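Local coordinates for protein erythromycin B/D C-12 hydroxylase (Saccharopolyspora erythraea, PDB 2XFH) that hydroxylates the macrolactone ring of erythromycin D at C-12 to give erythromycin C, as a heme-dependent cytochrome P450 monooxygenase of erythromycin biosynthesis, at residues L31-T36 / N313-S318; D72-I77 / I87-P92; V101-F106 / F352-P357; V248-I253 / L361-A366. The protein carries 1 engineered substitution. One frame throughout, in Å; residues are numbered along the deposited sequence. Where two conformers were deposited one is given.

How the contacts relate
Three of the four contacts are buried; contact 2 lies at the surface, between two parts of one loop. Contact 1 joins helix 27-40 to the junction of strand 311-315 and helix 316-320 by leucine and indole packing, away from the heme. Contacts 3 and 4 share helix 356-374, whose N-terminal approach carries the iron ligand in contact 3 and whose next turns meet helix 228-259 in contact 4. Contacts 2 and 3 touch, I87 CD1 lying 4.1 Å from L354 CD2, and both meet the heme. Their chemistry follows their place: hydrocarbon packing in contact 1, acidic and carbonyl oxygens in contact 2, metal ligation beside a leucine in contact 3, an asparagine among aliphatic chains in contact 4.

Contact 1 of 4, residues L31-T36 / N313-S318; sequences LDWLGT and NTWVLS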
# COMPACT_ATOMS: atom_id res chain seq x y z
N LEU A 31 -15.63 -6.97 -8.61
CA LEU A 31 -16.56 -6.80 -7.50
C LEU A 31 -17.80 -7.68 -7.62
O LEU A 31 -18.24 -8.29 -6.64
CB LEU A 31 -16.97 -5.32 -7.36
CG LEU A 31 -15.91 -4.34 -6.87
CD1 LEU A 31 -16.42 -2.91 -7.02
CD2 LEU A 31 -15.53 -4.63 -5.42
N ASP A 32 -18.40 -7.72 -8.82
CA ASP A 32 -19.53 -8.61 -9.09
C ASP A 32 -19.16 -10.07 -8.81
O ASP A 32 -19.89 -10.78 -8.15
CB ASP A 32 -19.97 -8.47 -10.56
CG ASP A 32 -20.75 -7.18 -10.84
OD1 ASP A 32 -21.31 -6.59 -9.88
OD2 ASP A 32 -20.81 -6.79 -12.03
N TRP A 33 -18.01 -10.51 -9.32
CA TRP A 33 -17.58 -11.91 -9.14
C TRP A 33 -17.39 -12.27 -7.66
O TRP A 33 -17.81 -13.34 -7.20
CB TRP A 33 -16.30 -12.19 -9.92
CG TRP A 33 -15.73 -13.58 -9.75
CD1 TRP A 33 -16.22 -14.74 -10.30
CD2 TRP A 33 -14.56 -13.96 -9.01
NE1 TRP A 33 -15.42 -15.80 -9.94
CE2 TRP A 33 -14.40 -15.36 -9.14
CE3 TRP A 33 -13.62 -13.25 -8.25
CZ2 TRP A 33 -13.34 -16.06 -8.54
CZ3 TRP A 33 -12.58 -13.95 -7.64
CH2 TRP A 33 -12.44 -15.34 -7.81
N LEU A 34 -16.77 -11.34 -6.92
CA LEU A 34 -16.50 -11.53 -5.49
C LEU A 34 -17.82 -11.66 -4.70
O LEU A 34 -17.89 -12.41 -3.71
CB LEU A 34 -15.65 -10.36 -4.95
CG LEU A 34 -14.18 -10.23 -5.42
CD1 LEU A 34 -13.54 -8.94 -4.90
CD2 LEU A 34 -13.38 -11.39 -4.98
N GLY A 35 -18.84 -10.94 -5.16
CA GLY A 35 -20.19 -11.01 -4.60
C GLY A 35 -20.77 -12.41 -4.71
O GLY A 35 -21.23 -12.97 -3.71
N THR A 36 -20.72 -12.98 -5.91
CA THR A 36 -21.20 -14.33 -6.17
C THR A 36 -20.45 -15.40 -5.36
O THR A 36 -21.02 -16.40 -4.93
CB THR A 36 -21.15 -14.70 -7.68
OG1 THR A 36 -19.79 -14.75 -8.11
CG2 THR A 36 -21.92 -13.68 -8.54
N ASN A 313 -5.45 -17.27 -0.24
CA ASN A 313 -5.58 -15.87 -0.59
C ASN A 313 -6.75 -15.25 0.17
O ASN A 313 -7.91 -15.69 0.03
CB ASN A 313 -5.76 -15.77 -2.12
CG ASN A 313 -5.47 -14.39 -2.67
OD1 ASN A 313 -4.31 -13.96 -2.76
ND2 ASN A 313 -6.51 -13.71 -3.10
N THR A 314 -6.45 -14.24 0.99
CA THR A 314 -7.51 -13.53 1.71
C THR A 314 -7.90 -12.28 0.95
O THR A 314 -7.10 -11.38 0.80
CB THR A 314 -7.09 -13.16 3.15
OG1 THR A 314 -5.86 -12.41 3.13
CG2 THR A 314 -6.94 -14.42 4.02
N TRP A 315 -9.13 -12.24 0.47
CA TRP A 315 -9.59 -11.12 -0.32
C TRP A 315 -10.13 -10.00 0.57
O TRP A 315 -11.32 -9.98 0.91
CB TRP A 315 -10.66 -11.57 -1.33
CG TRP A 315 -10.11 -12.31 -2.49
CD1 TRP A 315 -9.84 -13.65 -2.55
CD2 TRP A 315 -9.73 -11.76 -3.75
NE1 TRP A 315 -9.32 -13.96 -3.80
CE2 TRP A 315 -9.26 -12.82 -4.55
CE3 TRP A 315 -9.76 -10.46 -4.29
CZ2 TRP A 315 -8.82 -12.63 -5.87
CZ3 TRP A 315 -9.32 -10.27 -5.60
CH2 TRP A 315 -8.87 -11.36 -6.37
N VAL A 316 -9.23 -9.11 0.97
CA VAL A 316 -9.59 -7.85 1.66
C VAL A 316 -10.69 -7.06 0.92
O VAL A 316 -11.63 -6.51 1.54
CB VAL A 316 -8.31 -6.95 1.81
CG1 VAL A 316 -8.68 -5.46 2.06
CG2 VAL A 316 -7.42 -7.49 2.91
N LEU A 317 -10.58 -6.99 -0.40
CA LEU A 317 -11.59 -6.33 -1.21
C LEU A 317 -12.99 -6.92 -0.98
O LEU A 317 -13.95 -6.16 -0.81
CB LEU A 317 -11.21 -6.31 -2.70
CG LEU A 317 -12.19 -5.61 -3.65
CD1 LEU A 317 -12.50 -4.15 -3.22
CD2 LEU A 317 -11.61 -5.64 -5.07
N SER A 318 -13.10 -8.25 -0.94
CA SER A 318 -14.39 -8.92 -0.76
C SER A 318 -14.90 -8.73 0.66
O SER A 318 -16.08 -8.46 0.87
CB SER A 318 -14.24 -10.41 -1.07
OG SER A 318 -15.48 -11.09 -1.07
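L34 meets three residues of 313-318, and its side chain can be followed outward. At the base, CB faces the hydroxyl end of S318, with L34 CB 4.0 Å from S318 OG; this is a van der Waals approach, the hydroxyl's hydrogen bonds going instead to F54 O and R38 NH1. With CG anti to the carbonyl carbon (chi1 -69°), the branch point leans past S318 and its two methyls part. CD1 turns to the neighbouring leucine, L34 CD1 standing 3.8 Å from L317 CG, where the two side chains cross at about a right angle. CD2 rises over one face of the W315 indole: L34 CD2 is 4.1 Å from the centroid of the six-membered ring and 24° off its normal, a CH-pi contact placed toward the rim. One turn earlier, L31 CD2 packs 3.8 Å from L317 CD1, so L317 is met by two leucines of the helix. The W315 N-H goes to H52, and the ring also stacks with F54. Helix 27-40 thus lies against the point where strand 311-315 of the mixed sheet passes into helix 316-320, with W315 at the N-cap position and L30 adding to the same packing.

Contact 2 of 4, residues D72-I77 / I87-P92; sequences DPTRVI and IHEIDP. With HEM (protoporphyrin IX containing Fe), chain B; CL6 (1-[(2-chlorophenyl)(diphenyl)methyl]-1H-imidazole), chain C.
E89 and D72 form the close part of this contact, their CA atoms 4.7 Å apart. The carbonyl of E89 faces the D72 backbone: D72 CA lies 3.5 Å from E89 O, a CA-H...O contact with an angle of 123° at the hydrogen, hence far from straight. D72 CB is equally near that oxygen. The D72 carboxylate is turned back on its own segment, CG anti to the backbone N (chi1 -171°), and OD2 accepts from both T74 OG1 and T74 N. The hydroxyl uses the syn lone pair, whereas the amide comes from above the carboxylate plane, closing an Asx turn that fixes the rotation of the group.

Toward the exposed P73 the fit is looser. In the conformer described, E89 CG passes P73 CD at 4.0 Å and E89 OE2 reaches T74 CG2 at 3.7 Å, van der Waals approaches made at about a right angle; E89 OE1 is hydrogen-bonded to T83 N. D91 only skirts D72, its carboxylate being held by S70 OG and S71 N. The acidic D72 OD2 and E89 OE2 stay 5.3 Å apart.

On the heme side, the CAB-CAD rim of one inhibitor phenyl comes over one face of the H88 ring, off-centre and with the planes well inclined, H88 CE1 being 3.3 Å from CL6 CAB, while E89 CG lies over the rim of the opposite face. The inhibitor's imidazole ligates the iron, CL6 NAN to HEM FE 2.1 Å. This is the B-C loop of cytochromes P450, which borders the active site, and H88 and E89 belong to the substrate-binding site.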
# COMPACT_ATOMS: atom_id res chain seq x y z
N ASP A 72 5.16 -17.12 5.65
CA ASP A 72 6.38 -17.53 4.93
C ASP A 72 6.07 -18.37 3.69
O ASP A 72 5.75 -19.55 3.83
CB ASP A 72 7.28 -18.33 5.86
CG ASP A 72 8.65 -18.59 5.26
OD1 ASP A 72 9.50 -19.11 6.01
OD2 ASP A 72 8.89 -18.26 4.07
N PRO A 73 6.19 -17.77 2.48
CA PRO A 73 5.88 -18.56 1.29
C PRO A 73 7.08 -19.31 0.71
O PRO A 73 6.90 -20.13 -0.18
CB PRO A 73 5.37 -17.51 0.30
CG PRO A 73 6.01 -16.23 0.71
CD PRO A 73 6.57 -16.40 2.12
N THR A 74 8.28 -19.08 1.24
CA THR A 74 9.48 -19.78 0.78
C THR A 74 9.67 -21.18 1.37
O THR A 74 10.43 -21.98 0.83
CB THR A 74 10.77 -18.97 1.05
OG1 THR A 74 11.18 -19.17 2.41
CG2 THR A 74 10.54 -17.49 0.76
N ARG A 75 8.97 -21.45 2.48
CA ARG A 75 9.10 -22.71 3.20
C ARG A 75 8.87 -23.95 2.33
O ARG A 75 9.46 -25.00 2.58
CB ARG A 75 8.19 -22.73 4.43
CG ARG A 75 8.26 -24.02 5.22
CD ARG A 75 7.23 -24.02 6.36
NE ARG A 75 5.86 -23.87 5.88
CZ ARG A 75 5.06 -24.88 5.55
NH1 ARG A 75 5.50 -26.12 5.64
NH2 ARG A 75 3.83 -24.65 5.11
N VAL A 76 8.03 -23.82 1.31
CA VAL A 76 7.69 -24.93 0.42
C VAL A 76 8.39 -24.85 -0.95
O VAL A 76 8.16 -25.70 -1.82
CB VAL A 76 6.13 -25.09 0.24
CG1 VAL A 76 5.45 -25.32 1.57
CG2 VAL A 76 5.53 -23.90 -0.51
N ILE A 77 9.24 -23.84 -1.12
CA ILE A 77 10.12 -23.74 -2.30
C ILE A 77 11.60 -23.97 -1.92
O ILE A 77 12.17 -23.20 -1.14
CB ILE A 77 9.91 -22.42 -3.10
CG1 ILE A 77 8.42 -22.20 -3.41
CG2 ILE A 77 10.72 -22.45 -4.41
CD1 ILE A 77 8.10 -20.86 -4.06
N ILE A 87 9.95 -8.06 7.31
CA ILE A 87 9.12 -8.59 8.37
C ILE A 87 7.84 -9.29 7.89
O ILE A 87 7.21 -10.02 8.66
CB ILE A 87 8.74 -7.46 9.41
CG1 ILE A 87 8.09 -6.28 8.69
CG2 ILE A 87 10.00 -7.02 10.22
CD1 ILE A 87 7.94 -5.03 9.56
N HIS A 88 7.44 -9.05 6.64
CA HIS A 88 6.15 -9.53 6.17
C HIS A 88 6.18 -11.00 5.76
O HIS A 88 5.13 -11.58 5.48
CB HIS A 88 5.66 -8.68 4.99
CG HIS A 88 6.42 -8.92 3.72
ND1 HIS A 88 7.73 -8.51 3.55
CD2 HIS A 88 6.06 -9.53 2.57
CE1 HIS A 88 8.14 -8.86 2.34
NE2 HIS A 88 7.15 -9.47 1.72
N GLU A 89 7.38 -11.58 5.74
CA GLU A 89 7.61 -12.97 5.33
C GLU A 89 7.95 -13.87 6.49
O GLU A 89 8.35 -15.03 6.30
CB GLU A 89 8.80 -13.03 4.38
CG GLU A 89 8.47 -12.94 2.93
CD GLU A 89 9.73 -13.13 2.10
OE1 GLU A 89 10.77 -12.51 2.44
OE2 GLU A 89 9.66 -13.91 1.14
N ILE A 90 7.82 -13.35 7.70
CA ILE A 90 8.24 -14.11 8.86
C ILE A 90 7.15 -14.19 9.91
O ILE A 90 6.29 -13.31 10.00
CB ILE A 90 9.60 -13.62 9.42
CG1 ILE A 90 9.50 -12.23 9.99
CG2 ILE A 90 10.70 -13.67 8.30
CD1 ILE A 90 10.79 -11.76 10.68
N ASP A 91 7.19 -15.28 10.66
CA ASP A 91 6.16 -15.63 11.62
C ASP A 91 6.64 -15.41 13.07
O ASP A 91 7.83 -15.33 13.33
CB ASP A 91 5.79 -17.10 11.43
CG ASP A 91 5.16 -17.40 10.06
OD1 ASP A 91 4.38 -16.57 9.55
OD2 ASP A 91 5.43 -18.49 9.51
N PRO A 92 5.70 -15.33 14.03
CA PRO A 92 6.08 -15.33 15.45
C PRO A 92 6.86 -16.61 15.78
O PRO A 92 6.49 -17.67 15.29
CB PRO A 92 4.73 -15.35 16.16
CG PRO A 92 3.74 -14.82 15.17
CD PRO A 92 4.24 -15.27 13.83
CHA HEM B . 2.19 -4.48 5.76
CHB HEM B . -1.20 -2.21 3.19
CHC HEM B . 1.26 1.92 3.28
CHD HEM B . 4.98 -0.58 5.11
C1A HEM B . 1.02 -4.20 5.11
C2A HEM B . -0.11 -5.07 4.97
C3A HEM B . -1.03 -4.45 4.24
C4A HEM B . -0.52 -3.16 3.91
CMA HEM B . -2.45 -5.00 3.86
CAA HEM B . -0.22 -6.46 5.60
CBA HEM B . 0.47 -7.53 4.77
CGA HEM B . 0.28 -8.89 5.40
O1A HEM B . -0.50 -9.06 6.36
O2A HEM B . 0.86 -9.87 4.88
C1B HEM B . -0.88 -0.90 3.03
C2B HEM B . -1.70 0.15 2.44
C3B HEM B . -0.99 1.29 2.47
C4B HEM B . 0.28 1.00 3.08
CMB HEM B . -3.13 -0.02 1.86
CAB HEM B . -1.32 2.73 2.00
CBB HEM B . -2.55 3.23 1.75
C1C HEM B . 2.51 1.62 3.77
C2C HEM B . 3.59 2.55 3.98
C3C HEM B . 4.61 1.85 4.50
C4C HEM B . 4.21 0.46 4.62
CMC HEM B . 3.55 4.06 3.70
CAC HEM B . 5.95 2.44 4.88
CBC HEM B . 6.64 1.86 5.88
C1D HEM B . 4.62 -1.84 5.49
C2D HEM B . 5.46 -2.83 6.12
C3D HEM B . 4.58 -4.06 6.28
C4D HEM B . 3.29 -3.68 5.76
CMD HEM B . 6.95 -2.72 6.54
CAD HEM B . 4.92 -5.39 6.92
CBD HEM B . 4.38 -5.31 8.37
CGD HEM B . 4.63 -6.64 9.05
O1D HEM B . 4.83 -7.68 8.34
O2D HEM B . 4.63 -6.67 10.32
NA HEM B . 0.75 -3.02 4.45
NB HEM B . 0.31 -0.36 3.41
NC HEM B . 2.91 0.37 4.18
ND HEM B . 3.35 -2.38 5.31
FE HEM B . 1.80 -1.34 4.38
CLAY CL6 C . 6.11 -2.55 -0.63
CAX CL6 C . 4.96 -3.47 -1.64
CAV CL6 C . 5.08 -3.28 -3.02
CAT CL6 C . 4.23 -3.96 -3.90
CAS CL6 C . 3.24 -4.80 -3.39
CAU CL6 C . 3.13 -4.99 -2.01
CAW CL6 C . 3.98 -4.33 -1.11
CAR CL6 C . 3.80 -4.54 0.39
CAC CL6 C . 5.15 -4.88 0.98
CAE CL6 C . 5.58 -4.32 2.17
CAF CL6 C . 6.83 -4.60 2.72
CAD CL6 C . 7.66 -5.51 2.07
CAB CL6 C . 7.24 -6.09 0.87
CAA CL6 C . 6.00 -5.79 0.33
NAO CL6 C . 3.28 -3.27 1.02
CAM CL6 C . 2.82 -3.24 2.25
NAN CL6 C . 2.50 -1.95 2.49
CAQ CL6 C . 2.77 -1.21 1.39
CAP CL6 C . 3.31 -2.07 0.44
CAL CL6 C . 2.78 -5.65 0.63
CAK CL6 C . 1.41 -5.39 0.44
CAI CL6 C . 0.47 -6.40 0.66
CAG CL6 C . 0.88 -7.68 1.06
CAH CL6 C . 2.25 -7.96 1.25
CAJ CL6 C . 3.18 -6.94 1.03

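Contact 3 of 4, residues V101-F106 / F352-P357; sequences VVSSAF and FCLGAP. With HEM (protoporphyrin IX containing Fe), chain B.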
# COMPACT_ATOMS: atom_id res chain seq x y z
N VAL A 101 12.83 -4.20 16.53
CA VAL A 101 14.06 -3.53 16.13
C VAL A 101 13.81 -2.40 15.11
O VAL A 101 14.26 -1.27 15.27
CB VAL A 101 15.07 -4.53 15.54
CG1 VAL A 101 16.37 -3.82 15.15
CG2 VAL A 101 15.34 -5.64 16.54
N VAL A 102 13.07 -2.73 14.05
CA VAL A 102 12.77 -1.75 13.01
C VAL A 102 11.90 -0.57 13.52
O VAL A 102 12.14 0.59 13.14
CB VAL A 102 12.14 -2.41 11.77
CG1 VAL A 102 13.06 -3.55 11.25
CG2 VAL A 102 10.75 -2.95 12.10
N SER A 103 10.90 -0.87 14.35
CA SER A 103 10.03 0.15 14.92
C SER A 103 10.77 1.11 15.82
O SER A 103 10.45 2.29 15.85
CB SER A 103 8.85 -0.47 15.67
OG SER A 103 7.99 -1.16 14.78
N SER A 104 11.77 0.62 16.55
CA SER A 104 12.56 1.47 17.42
C SER A 104 13.29 2.58 16.65
O SER A 104 13.68 3.59 17.24
CB SER A 104 13.55 0.65 18.26
OG SER A 104 14.61 0.11 17.48
N ALA A 105 13.43 2.39 15.34
CA ALA A 105 14.06 3.33 14.40
C ALA A 105 12.98 4.12 13.66
O ALA A 105 12.97 5.34 13.65
CB ALA A 105 14.86 2.57 13.41
N PHE A 106 12.07 3.37 13.04
CA PHE A 106 10.93 3.92 12.31
C PHE A 106 9.81 4.13 13.34
O PHE A 106 8.97 3.27 13.52
CB PHE A 106 10.55 2.95 11.20
CG PHE A 106 9.50 3.46 10.25
CD1 PHE A 106 9.76 4.52 9.39
CD2 PHE A 106 8.24 2.86 10.21
CE1 PHE A 106 8.77 5.00 8.49
CE2 PHE A 106 7.23 3.33 9.32
CZ PHE A 106 7.50 4.38 8.46
N PHE A 352 -0.35 -6.14 10.83
CA PHE A 352 -1.04 -4.85 10.56
C PHE A 352 -0.03 -3.79 10.12
O PHE A 352 1.00 -3.57 10.80
CB PHE A 352 -1.82 -4.34 11.79
CG PHE A 352 -2.66 -3.11 11.49
CD1 PHE A 352 -3.96 -3.25 10.96
CD2 PHE A 352 -2.16 -1.82 11.70
CE1 PHE A 352 -4.74 -2.14 10.67
CE2 PHE A 352 -2.93 -0.69 11.40
CZ PHE A 352 -4.22 -0.84 10.87
N CYS A 353 -0.29 -3.16 8.98
CA CYS A 353 0.71 -2.32 8.31
C CYS A 353 1.55 -1.42 9.22
O CYS A 353 1.01 -0.54 9.92
CB CYS A 353 0.01 -1.47 7.23
SG CYS A 353 1.05 -0.34 6.30
N LEU A 354 2.87 -1.64 9.22
CA LEU A 354 3.81 -0.79 9.96
C LEU A 354 3.79 0.65 9.45
O LEU A 354 4.01 1.60 10.19
CB LEU A 354 5.24 -1.37 9.88
CG LEU A 354 6.28 -0.61 10.72
CD1 LEU A 354 6.11 -0.88 12.22
CD2 LEU A 354 7.65 -1.00 10.28
N GLY A 355 3.43 0.84 8.19
CA GLY A 355 3.36 2.17 7.68
C GLY A 355 2.01 2.84 7.76
O GLY A 355 1.87 3.90 7.21
N ALA A 356 1.02 2.26 8.45
CA ALA A 356 -0.31 2.85 8.46
C ALA A 356 -0.33 4.35 8.85
O ALA A 356 -1.03 5.13 8.20
CB ALA A 356 -1.29 2.04 9.33
N PRO A 357 0.43 4.75 9.90
CA PRO A 357 0.45 6.16 10.26
C PRO A 357 0.98 7.06 9.16
O PRO A 357 0.50 8.17 9.00
CB PRO A 357 1.37 6.19 11.50
CG PRO A 357 1.25 4.82 12.06
CD PRO A 357 1.27 3.96 10.82
CHA HEM B . 2.19 -4.48 5.76
CHB HEM B . -1.20 -2.21 3.19
CHC HEM B . 1.26 1.92 3.28
CHD HEM B . 4.98 -0.58 5.11
C1A HEM B . 1.02 -4.20 5.11
C2A HEM B . -0.11 -5.07 4.97
C3A HEM B . -1.03 -4.45 4.24
C4A HEM B . -0.52 -3.16 3.91
CMA HEM B . -2.45 -5.00 3.86
CAA HEM B . -0.22 -6.46 5.60
CBA HEM B . 0.47 -7.53 4.77
CGA HEM B . 0.28 -8.89 5.40
O1A HEM B . -0.50 -9.06 6.36
O2A HEM B . 0.86 -9.87 4.88
C1B HEM B . -0.88 -0.90 3.03
C2B HEM B . -1.70 0.15 2.44
C3B HEM B . -0.99 1.29 2.47
C4B HEM B . 0.28 1.00 3.08
CMB HEM B . -3.13 -0.02 1.86
CAB HEM B . -1.32 2.73 2.00
CBB HEM B . -2.55 3.23 1.75
C1C HEM B . 2.51 1.62 3.77
C2C HEM B . 3.59 2.55 3.98
C3C HEM B . 4.61 1.85 4.50
C4C HEM B . 4.21 0.46 4.62
CMC HEM B . 3.55 4.06 3.70
CAC HEM B . 5.95 2.44 4.88
CBC HEM B . 6.64 1.86 5.88
C1D HEM B . 4.62 -1.84 5.49
C2D HEM B . 5.46 -2.83 6.12
C3D HEM B . 4.58 -4.06 6.28
C4D HEM B . 3.29 -3.68 5.76
CMD HEM B . 6.95 -2.72 6.54
CAD HEM B . 4.92 -5.39 6.92
CBD HEM B . 4.38 -5.31 8.37
CGD HEM B . 4.63 -6.64 9.05
O1D HEM B . 4.83 -7.68 8.34
O2D HEM B . 4.63 -6.67 10.32
NA HEM B . 0.75 -3.02 4.45
NB HEM B . 0.31 -0.36 3.41
NC HEM B . 2.91 0.37 4.18
ND HEM B . 3.35 -2.38 5.31
FE HEM B . 1.80 -1.34 4.38
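The backbones keep well apart, S103 and L354 being the nearest pair at 8.0 Å between CA atoms, while a type I turn from C353 to A356 leads into helix 356-374. This is the cysteine-ligand loop of cytochromes P450, with C353 as the proximal thiolate: C353 SG lies 2.3 Å from HEM FE.

L354 bridges the gap to segment 101-106. Its CG is anti to the backbone N (chi1 -176°), which carries the two methyls outward from the loop. L354 CD2 fits between V102 and F106, 4.1 Å from V102 CG2 and 3.9 Å from F106 CD2; the leucine and phenylalanine side chains slide past each other in opposite directions. L354 CD1 turns to S103, whose OG is hydrogen-bonded to R99 O within helix 94-103. R99, a heme-binding residue, hydrogen-bonds through NH1 both to the heme and to F352 O, so it ties the helix to the loop just ahead of the cysteine.

F106 presents its edge to the turn, with L354 O in the ring plane 3.8 Å from F106 CE2. L238 of helix 228-259 and L212 of helix 212-218 also touch this phenylalanine. G355, at the N-cap position, has no side chain to keep it from the porphyrin, and its backbone lies directly against the macrocycle, G355 CA to HEM C3C at 3.4 Å.

Contact 4 of 4, residues V248-I253 / L361-A366; sequences VLLGNI and LENRVA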
# COMPACT_ATOMS: atom_id res chain seq x y z
N VAL A 248 -1.61 4.89 -5.66
CA VAL A 248 -2.86 4.15 -5.79
C VAL A 248 -3.95 4.77 -4.94
O VAL A 248 -5.07 5.04 -5.43
CB VAL A 248 -2.66 2.65 -5.40
CG1 VAL A 248 -4.03 1.89 -5.31
CG2 VAL A 248 -1.75 1.95 -6.37
N LEU A 249 -3.66 4.97 -3.65
CA LEU A 249 -4.72 5.46 -2.73
C LEU A 249 -5.16 6.88 -3.09
O LEU A 249 -6.36 7.15 -3.12
CB LEU A 249 -4.26 5.48 -1.28
CG LEU A 249 -5.27 5.29 -0.12
CD1 LEU A 249 -4.89 6.07 1.08
CD2 LEU A 249 -6.78 5.45 -0.41
N LEU A 250 -4.21 7.77 -3.39
CA LEU A 250 -4.56 9.15 -3.72
C LEU A 250 -5.41 9.22 -5.01
O LEU A 250 -6.39 9.98 -5.06
CB LEU A 250 -3.33 10.08 -3.81
CG LEU A 250 -3.60 11.58 -3.96
CD1 LEU A 250 -4.44 12.17 -2.80
CD2 LEU A 250 -2.27 12.32 -4.08
N GLY A 251 -5.03 8.45 -6.03
CA GLY A 251 -5.88 8.27 -7.24
C GLY A 251 -7.27 7.73 -6.88
O GLY A 251 -8.29 8.21 -7.40
N ASN A 252 -7.32 6.75 -5.99
CA ASN A 252 -8.60 6.17 -5.57
C ASN A 252 -9.44 7.20 -4.81
O ASN A 252 -10.68 7.27 -4.95
CB ASN A 252 -8.40 4.91 -4.73
CG ASN A 252 -7.90 3.71 -5.57
OD1 ASN A 252 -7.77 3.81 -6.81
ND2 ASN A 252 -7.64 2.60 -4.91
N ILE A 253 -8.76 8.00 -4.00
CA ILE A 253 -9.44 9.09 -3.25
C ILE A 253 -10.14 10.04 -4.21
O ILE A 253 -11.33 10.27 -4.11
CB ILE A 253 -8.46 9.84 -2.32
CG1 ILE A 253 -8.11 8.96 -1.11
CG2 ILE A 253 -9.09 11.17 -1.86
CD1 ILE A 253 -6.90 9.49 -0.27
N LEU A 361 -1.26 9.83 7.22
CA LEU A 361 -0.78 11.19 7.22
C LEU A 361 -0.57 11.76 5.79
O LEU A 361 -1.05 12.86 5.49
CB LEU A 361 0.52 11.26 8.05
CG LEU A 361 1.29 12.59 8.03
CD1 LEU A 361 0.45 13.75 8.57
CD2 LEU A 361 2.64 12.49 8.78
N GLU A 362 0.17 11.04 4.94
CA GLU A 362 0.53 11.54 3.59
C GLU A 362 -0.72 11.80 2.73
O GLU A 362 -0.84 12.81 2.04
CB GLU A 362 1.45 10.55 2.86
CG GLU A 362 2.92 10.72 3.15
CD GLU A 362 3.84 10.04 2.13
OE1 GLU A 362 3.41 9.74 0.99
OE2 GLU A 362 5.01 9.84 2.47
N ASN A 363 -1.65 10.87 2.74
CA ASN A 363 -2.85 11.04 1.94
C ASN A 363 -3.85 12.05 2.49
O ASN A 363 -4.58 12.66 1.73
CB ASN A 363 -3.50 9.70 1.74
CG ASN A 363 -2.72 8.81 0.79
OD1 ASN A 363 -2.91 8.85 -0.45
ND2 ASN A 363 -1.84 7.98 1.36
N ARG A 364 -3.92 12.21 3.82
CA ARG A 364 -4.66 13.35 4.42
C ARG A 364 -4.08 14.71 4.02
O ARG A 364 -4.82 15.61 3.58
CB ARG A 364 -4.74 13.27 5.95
CG ARG A 364 -5.11 14.62 6.62
CD ARG A 364 -5.36 14.49 8.15
NE ARG A 364 -4.13 14.36 8.94
CZ ARG A 364 -3.32 15.35 9.28
NH1 ARG A 364 -3.56 16.61 8.90
NH2 ARG A 364 -2.26 15.08 10.04
N VAL A 365 -2.77 14.89 4.20
CA VAL A 365 -2.15 16.15 3.81
C VAL A 365 -2.38 16.39 2.33
O VAL A 365 -2.72 17.50 1.92
CB VAL A 365 -0.65 16.26 4.15
CG1 VAL A 365 -0.10 17.61 3.63
CG2 VAL A 365 -0.45 16.13 5.64
N ALA A 366 -2.20 15.35 1.51
CA ALA A 366 -2.33 15.55 0.05
C ALA A 366 -3.75 15.99 -0.27
O ALA A 366 -3.95 16.84 -1.11
CB ALA A 366 -2.04 14.27 -0.71
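N363 projects between L249, L250 and I253 of the facing helix and meets all three. The two helices belong to the helical core of the cytochrome P450 fold: helix 228-259 is the long helix I, which passes over the heme, and helix 356-374 is helix L, which follows the cysteine ligand. Their local axes approach to 10.3 Å and cross at -39°, running in broadly the same direction.

The asparagine's CG is anti to the carbonyl carbon (chi1 -72°), sending the amide toward helix 228-259. There L249 CD1 lies 3.5 Å from N363 CG, the two side chains crossing at a slant. N363 OD1 comes near the start of L250, 3.6 Å from L250 CB; the L250 backbone N is also close, but the angle is too poor for a hydrogen bond. I253 CD1 completes the first shell, 4.0 Å from N363 CB.

Further out, the other end of the amide is held within its own helix, N363 ND2 donating to A359 O one turn back, and this limits how the group can rotate. L249 also touches the heme and, with I253, packs on V281 of helix 274-284, while L250 reaches L135 and L139 of helix 135-140. One turn beyond N363, the methyl of A366 closes the interface by entering the fork of a leucine: A366 CB is 3.8 Å from L250 CD1 and 3.9 Å from L250 CD2.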